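Side-chain contacts in hypothetical protein TTHA0068 (Thermus thermophilus, PDB 2CWY), which is of unknown function but folds as a small, all-helical, single-chain member of the DUF309 family: residues L9-A14 / Y18-V23; I43-A48 / S83-A88. All blocks are in the same frame, centred on the assembly; numbering follows the deposited sequence.

Contact 1 of 2, residues L9-A14 / Y18-V23; sequences LGLWRA and YEVHEV
L11 and V20 mark the closest backbone approach, their CA atoms 6.3 Å apart, where helix segment 9-13 runs nearly antiparallel to 18-23, at 159° between N-to-C directions and with 8.9 Å between the axes. L11 carries most of the contact from its side, and its three touching atoms each meet a different partner. CB packs against CG2 of V20 at 3.8 Å. Beyond the branch point the two methyls part: CD1 reaches CG2 of V23, 4.1 Å away, one turn further along the facing helix, while CD2 lies 4.2 Å from CG of E19. The contact with E19 is therefore made by aliphatic carbon alone; the chain of this glutamate bends at chi2 (61°) and takes its carboxylate away from L11. Helices 5-13 and 17-30 thus form an antiparallel alpha-hairpin, closed by a short connection and held across this stretch by apolar packing, with no hydrogen bond between the two segments. V20 packs beside the backbone of helix 5-13. Its CG2 sits beside its own backbone N, since chi1 is 163°, and so lies between the two helices, 3.9 Å from the backbone N of W12 and 4.3 Å from CB of W12. CG1 meanwhile faces A46 of helix 33-53, so each methyl of this buried valine packs against a different helix. The indole of W12 meets Y17 of helix 17-30 edge-to-face and, beyond the hairpin, packs on L45 and L49 of helix 33-53.

Contact 2 of 2, residues I43-A48 / S83-A88; sequences ILLAAA and SLLQEA
L45 points from its helix straight at the facing one, and its two methyls divide the contact between them. CD1 settles against the backbone of L85, 3.8 Å from CA, and is also 4.3 Å from CG of L84. CD2 meets side chains instead: CD1 of L85 at 3.9 Å and CB of A88 at 4.1 Å. The side chains of L45 and L85 cross at about a right angle. L85 leaves its helix to one side of the interface, but its CG, anti to the backbone N (chi1 170°), starts a chain whose end swings back to the CD2 methyl of L45. At A88 the short side chain allows close approach, its CA standing 6.4 Å from that of L45. Were L45 cut back to an alanine, a gap would probably open in front of L84, L85 and A88, leaving the end of L85 without its crossing partner. L45 also touches A65 of helix 59-69. Segments 43-48 and 83-88 run nearly parallel, at 19° with 10.4 Å between axes; helices 33-53 and 81-92, with helix 59-69 between them in sequence, pair as next-but-one helices of an up-and-down helical bundle do.

Both contacts are apolar and lack hydrogen bonds between their segments, but they differ in depth. Contact 1 joins neighbouring antiparallel helices and is partly buried, with the aliphatic part of a glutamate taking part; contact 2 joins helices far apart in sequence, and all four of its touching residues are buried aliphatics. They share no helix, yet they abut: the centres of contact 1 and contact 2 are about 11 Å apart. W12 provides the main bridge, its indole packing on L84 and its NE1 probably hydrogen-bonding to OE1 of E87, an oxygen that also forms a salt bridge with R91. This is a polar tie next to two apolar contacts.

Contact 1 of 2, residues L9-A14 / Y18-V23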
loop_
_atom_site.group_PDB
_atom_site.type_symbol
_atom_site.label_atom_id
_atom_site.label_comp_id
_atom_site.label_asym_id
_atom_site.label_seq_id
_atom_site.Cartn_x
_atom_site.Cartn_y
_atom_site.Cartn_z
ATOM N N LEU A 9 -6.164 2.907 7.111
ATOM C CA LEU A 9 -5.375 4.129 7.192
ATOM C C LEU A 9 -5.107 4.465 8.661
ATOM O O LEU A 9 -4.145 5.167 8.983
ATOM C CB LEU A 9 -6.105 5.271 6.480
ATOM C CG LEU A 9 -6.241 5.034 4.974
ATOM C CD1 LEU A 9 -7.019 6.174 4.339
ATOM C CD2 LEU A 9 -4.855 4.902 4.357
ATOM N N GLY A 10 -5.960 3.948 9.543
ATOM C CA GLY A 10 -5.782 4.156 10.970
ATOM C C GLY A 10 -4.519 3.433 11.407
ATOM O O GLY A 10 -3.705 3.974 12.159
ATOM N N LEU A 11 -4.350 2.200 10.938
ATOM C CA LEU A 11 -3.155 1.424 11.264
ATOM C C LEU A 11 -1.933 2.141 10.701
ATOM O O LEU A 11 -0.899 2.255 11.368
ATOM C CB LEU A 11 -3.227 0.029 10.637
ATOM C CG LEU A 11 -4.351 -0.893 11.107
ATOM C CD1 LEU A 11 -4.474 -2.054 10.122
ATOM C CD2 LEU A 11 -4.058 -1.401 12.521
ATOM N N TRP A 12 -2.060 2.609 9.463
ATOM C CA TRP A 12 -0.973 3.318 8.785
ATOM C C TRP A 12 -0.555 4.568 9.559
ATOM O O TRP A 12 0.640 4.833 9.726
ATOM C CB TRP A 12 -1.415 3.716 7.379
ATOM C CG TRP A 12 -0.361 4.415 6.549
ATOM C CD1 TRP A 12 0.104 5.696 6.708
ATOM C CD2 TRP A 12 0.333 3.879 5.412
ATOM N NE1 TRP A 12 1.038 5.987 5.741
ATOM C CE2 TRP A 12 1.195 4.891 4.932
ATOM C CE3 TRP A 12 0.309 2.642 4.752
ATOM C CZ2 TRP A 12 2.025 4.707 3.818
ATOM C CZ3 TRP A 12 1.140 2.460 3.638
ATOM C CH2 TRP A 12 1.981 3.487 3.188
ATOM N N ARG A 13 -1.541 5.334 10.012
ATOM C CA ARG A 13 -1.279 6.555 10.779
ATOM C C ARG A 13 -0.591 6.238 12.099
ATOM O O ARG A 13 0.201 7.038 12.613
ATOM C CB ARG A 13 -2.589 7.301 11.056
ATOM C CG ARG A 13 -3.118 8.069 9.865
ATOM C CD ARG A 13 -4.295 8.925 10.268
ATOM N NE ARG A 13 -5.538 8.161 10.323
ATOM C CZ ARG A 13 -6.361 8.007 9.290
ATOM N NH1 ARG A 13 -6.069 8.570 8.122
ATOM N NH2 ARG A 13 -7.472 7.291 9.427
ATOM N N ALA A 14 -0.901 5.071 12.651
ATOM C CA ALA A 14 -0.289 4.641 13.903
ATOM C C ALA A 14 1.063 3.949 13.669
ATOM O O ALA A 14 1.670 3.419 14.607
ATOM C CB ALA A 14 -1.234 3.719 14.662
ATOM N N TYR A 18 3.408 -3.228 9.059
ATOM C CA TYR A 18 3.352 -4.667 8.844
ATOM C C TYR A 18 1.910 -5.158 9.047
ATOM O O TYR A 18 1.446 -6.068 8.363
ATOM C CB TYR A 18 4.325 -5.370 9.799
ATOM C CG TYR A 18 4.904 -6.659 9.247
ATOM C CD1 TYR A 18 5.953 -7.304 9.898
ATOM C CD2 TYR A 18 4.405 -7.229 8.075
ATOM C CE1 TYR A 18 6.493 -8.492 9.398
ATOM C CE2 TYR A 18 4.937 -8.418 7.563
ATOM C CZ TYR A 18 5.981 -9.041 8.231
ATOM O OH TYR A 18 6.517 -10.212 7.731
ATOM N N GLU A 19 1.187 -4.524 9.966
ATOM C CA GLU A 19 -0.195 -4.898 10.211
ATOM C C GLU A 19 -1.053 -4.573 8.971
ATOM O O GLU A 19 -1.953 -5.330 8.617
ATOM C CB GLU A 19 -0.731 -4.142 11.424
ATOM C CG GLU A 19 -1.804 -4.891 12.167
ATOM C CD GLU A 19 -1.294 -6.217 12.709
ATOM O OE1 GLU A 19 -0.128 -6.272 13.154
ATOM O OE2 GLU A 19 -2.058 -7.201 12.697
ATOM N N VAL A 20 -0.774 -3.449 8.319
ATOM C CA VAL A 20 -1.510 -3.080 7.117
ATOM C C VAL A 20 -1.327 -4.200 6.097
ATOM O O VAL A 20 -2.280 -4.643 5.447
ATOM C CB VAL A 20 -0.987 -1.743 6.513
ATOM C CG1 VAL A 20 -1.466 -1.591 5.060
ATOM C CG2 VAL A 20 -1.491 -0.571 7.351
ATOM N N HIS A 21 -0.094 -4.672 5.982
ATOM C CA HIS A 21 0.234 -5.741 5.054
ATOM C C HIS A 21 -0.567 -7.021 5.359
ATOM O O HIS A 21 -1.182 -7.622 4.469
ATOM C CB HIS A 21 1.750 -5.985 5.116
ATOM C CG HIS A 21 2.256 -6.938 4.083
ATOM N ND1 HIS A 21 3.566 -6.942 3.657
ATOM C CD2 HIS A 21 1.628 -7.913 3.382
ATOM C CE1 HIS A 21 3.724 -7.876 2.735
ATOM N NE2 HIS A 21 2.564 -8.481 2.551
ATOM N N GLU A 22 -0.571 -7.426 6.624
ATOM C CA GLU A 22 -1.292 -8.621 7.059
ATOM C C GLU A 22 -2.807 -8.510 6.888
ATOM O O GLU A 22 -3.459 -9.474 6.493
ATOM C CB GLU A 22 -0.979 -8.902 8.530
ATOM C CG GLU A 22 -1.454 -10.253 9.014
ATOM C CD GLU A 22 -1.192 -10.452 10.486
ATOM O OE1 GLU A 22 -0.091 -10.078 10.949
ATOM O OE2 GLU A 22 -2.086 -10.987 11.177
ATOM N N VAL A 23 -3.370 -7.337 7.178
ATOM C CA VAL A 23 -4.810 -7.140 7.062
ATOM C C VAL A 23 -5.304 -7.161 5.612
ATOM O O VAL A 23 -6.412 -7.619 5.339
ATOM C CB VAL A 23 -5.242 -5.813 7.771
ATOM C CG1 VAL A 23 -6.655 -5.407 7.374
ATOM C CG2 VAL A 23 -5.186 -6.014 9.274
#

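Contact 2 of 2, residues I43-A48 / S83-A88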
loop_
_atom_site.group_PDB
_atom_site.type_symbol
_atom_site.label_atom_id
_atom_site.label_comp_id
_atom_site.label_asym_id
_atom_site.label_seq_id
_atom_site.Cartn_x
_atom_site.Cartn_y
_atom_site.Cartn_z
ATOM N N ILE A 43 -0.007 -2.856 -0.292
ATOM C CA ILE A 43 0.758 -3.797 0.509
ATOM C C ILE A 43 2.263 -3.523 0.348
ATOM O O ILE A 43 3.009 -3.523 1.331
ATOM C CB ILE A 43 0.446 -5.261 0.088
ATOM C CG1 ILE A 43 -0.876 -5.718 0.721
ATOM C CG2 ILE A 43 1.600 -6.183 0.480
ATOM C CD1 ILE A 43 -1.365 -7.048 0.187
ATOM N N LEU A 44 2.700 -3.280 -0.887
ATOM C CA LEU A 44 4.122 -3.032 -1.158
ATOM C C LEU A 44 4.606 -1.689 -0.602
ATOM O O LEU A 44 5.774 -1.552 -0.243
ATOM C CB LEU A 44 4.387 -3.126 -2.671
ATOM C CG LEU A 44 4.274 -4.546 -3.259
ATOM C CD1 LEU A 44 4.118 -4.495 -4.793
ATOM C CD2 LEU A 44 5.522 -5.332 -2.872
ATOM N N LEU A 45 3.720 -0.698 -0.541
ATOM C CA LEU A 45 4.094 0.595 0.033
ATOM C C LEU A 45 4.271 0.388 1.540
ATOM O O LEU A 45 5.236 0.880 2.142
ATOM C CB LEU A 45 3.001 1.639 -0.209
ATOM C CG LEU A 45 2.734 2.004 -1.672
ATOM C CD1 LEU A 45 1.676 3.101 -1.728
ATOM C CD2 LEU A 45 4.016 2.479 -2.327
ATOM N N ALA A 46 3.334 -0.335 2.154
ATOM C CA ALA A 46 3.440 -0.606 3.587
ATOM C C ALA A 46 4.743 -1.379 3.844
ATOM O O ALA A 46 5.499 -1.066 4.773
ATOM C CB ALA A 46 2.222 -1.423 4.073
ATOM N N ALA A 47 5.004 -2.379 3.007
ATOM C CA ALA A 47 6.207 -3.201 3.144
ATOM C C ALA A 47 7.482 -2.368 3.033
ATOM O O ALA A 47 8.459 -2.620 3.741
ATOM C CB ALA A 47 6.198 -4.321 2.079
ATOM N N ALA A 48 7.471 -1.379 2.144
ATOM C CA ALA A 48 8.630 -0.509 1.956
ATOM C C ALA A 48 8.928 0.260 3.239
ATOM O O ALA A 48 10.072 0.330 3.682
ATOM C CB ALA A 48 8.370 0.475 0.822
ATOM N N SER A 83 -2.602 9.766 -3.056
ATOM C CA SER A 83 -2.158 10.449 -1.840
ATOM C C SER A 83 -1.275 9.545 -0.987
ATOM O O SER A 83 -0.246 9.979 -0.450
ATOM C CB SER A 83 -3.370 10.900 -1.015
ATOM O OG SER A 83 -2.965 11.409 0.244
ATOM N N LEU A 84 -1.682 8.283 -0.860
ATOM C CA LEU A 84 -0.926 7.318 -0.072
ATOM C C LEU A 84 0.450 7.086 -0.691
ATOM O O LEU A 84 1.449 6.992 0.009
ATOM C CB LEU A 84 -1.687 5.993 0.004
ATOM C CG LEU A 84 -1.139 4.933 0.955
ATOM C CD1 LEU A 84 -1.009 5.507 2.369
ATOM C CD2 LEU A 84 -2.098 3.732 0.952
ATOM N N LEU A 85 0.492 6.977 -2.013
ATOM C CA LEU A 85 1.756 6.772 -2.719
ATOM C C LEU A 85 2.627 8.016 -2.536
ATOM O O LEU A 85 3.842 7.908 -2.356
ATOM C CB LEU A 85 1.484 6.522 -4.203
ATOM C CG LEU A 85 2.673 6.505 -5.169
ATOM C CD1 LEU A 85 3.611 5.365 -4.855
ATOM C CD2 LEU A 85 2.139 6.359 -6.588
ATOM N N GLN A 86 2.007 9.194 -2.587
ATOM C CA GLN A 86 2.738 10.451 -2.391
ATOM C C GLN A 86 3.376 10.462 -1.006
ATOM O O GLN A 86 4.545 10.828 -0.860
ATOM C CB GLN A 86 1.791 11.645 -2.522
ATOM C CG GLN A 86 2.430 13.009 -2.224
ATOM C CD GLN A 86 1.461 14.148 -2.469
ATOM O OE1 GLN A 86 0.497 14.330 -1.723
ATOM N NE2 GLN A 86 1.695 14.905 -3.527
ATOM N N GLU A 87 2.617 10.048 0.008
ATOM C CA GLU A 87 3.143 10.024 1.369
ATOM C C GLU A 87 4.294 9.025 1.494
ATOM O O GLU A 87 5.346 9.343 2.058
ATOM C CB GLU A 87 2.053 9.681 2.396
ATOM C CG GLU A 87 2.601 9.673 3.846
ATOM C CD GLU A 87 1.610 9.153 4.879
ATOM O OE1 GLU A 87 2.062 8.680 5.947
ATOM O OE2 GLU A 87 0.382 9.220 4.638
ATOM N N ALA A 88 4.097 7.818 0.968
ATOM C CA ALA A 88 5.145 6.797 1.023
ATOM C C ALA A 88 6.422 7.315 0.373
ATOM O O ALA A 88 7.520 7.160 0.924
ATOM C CB ALA A 88 4.688 5.530 0.312
#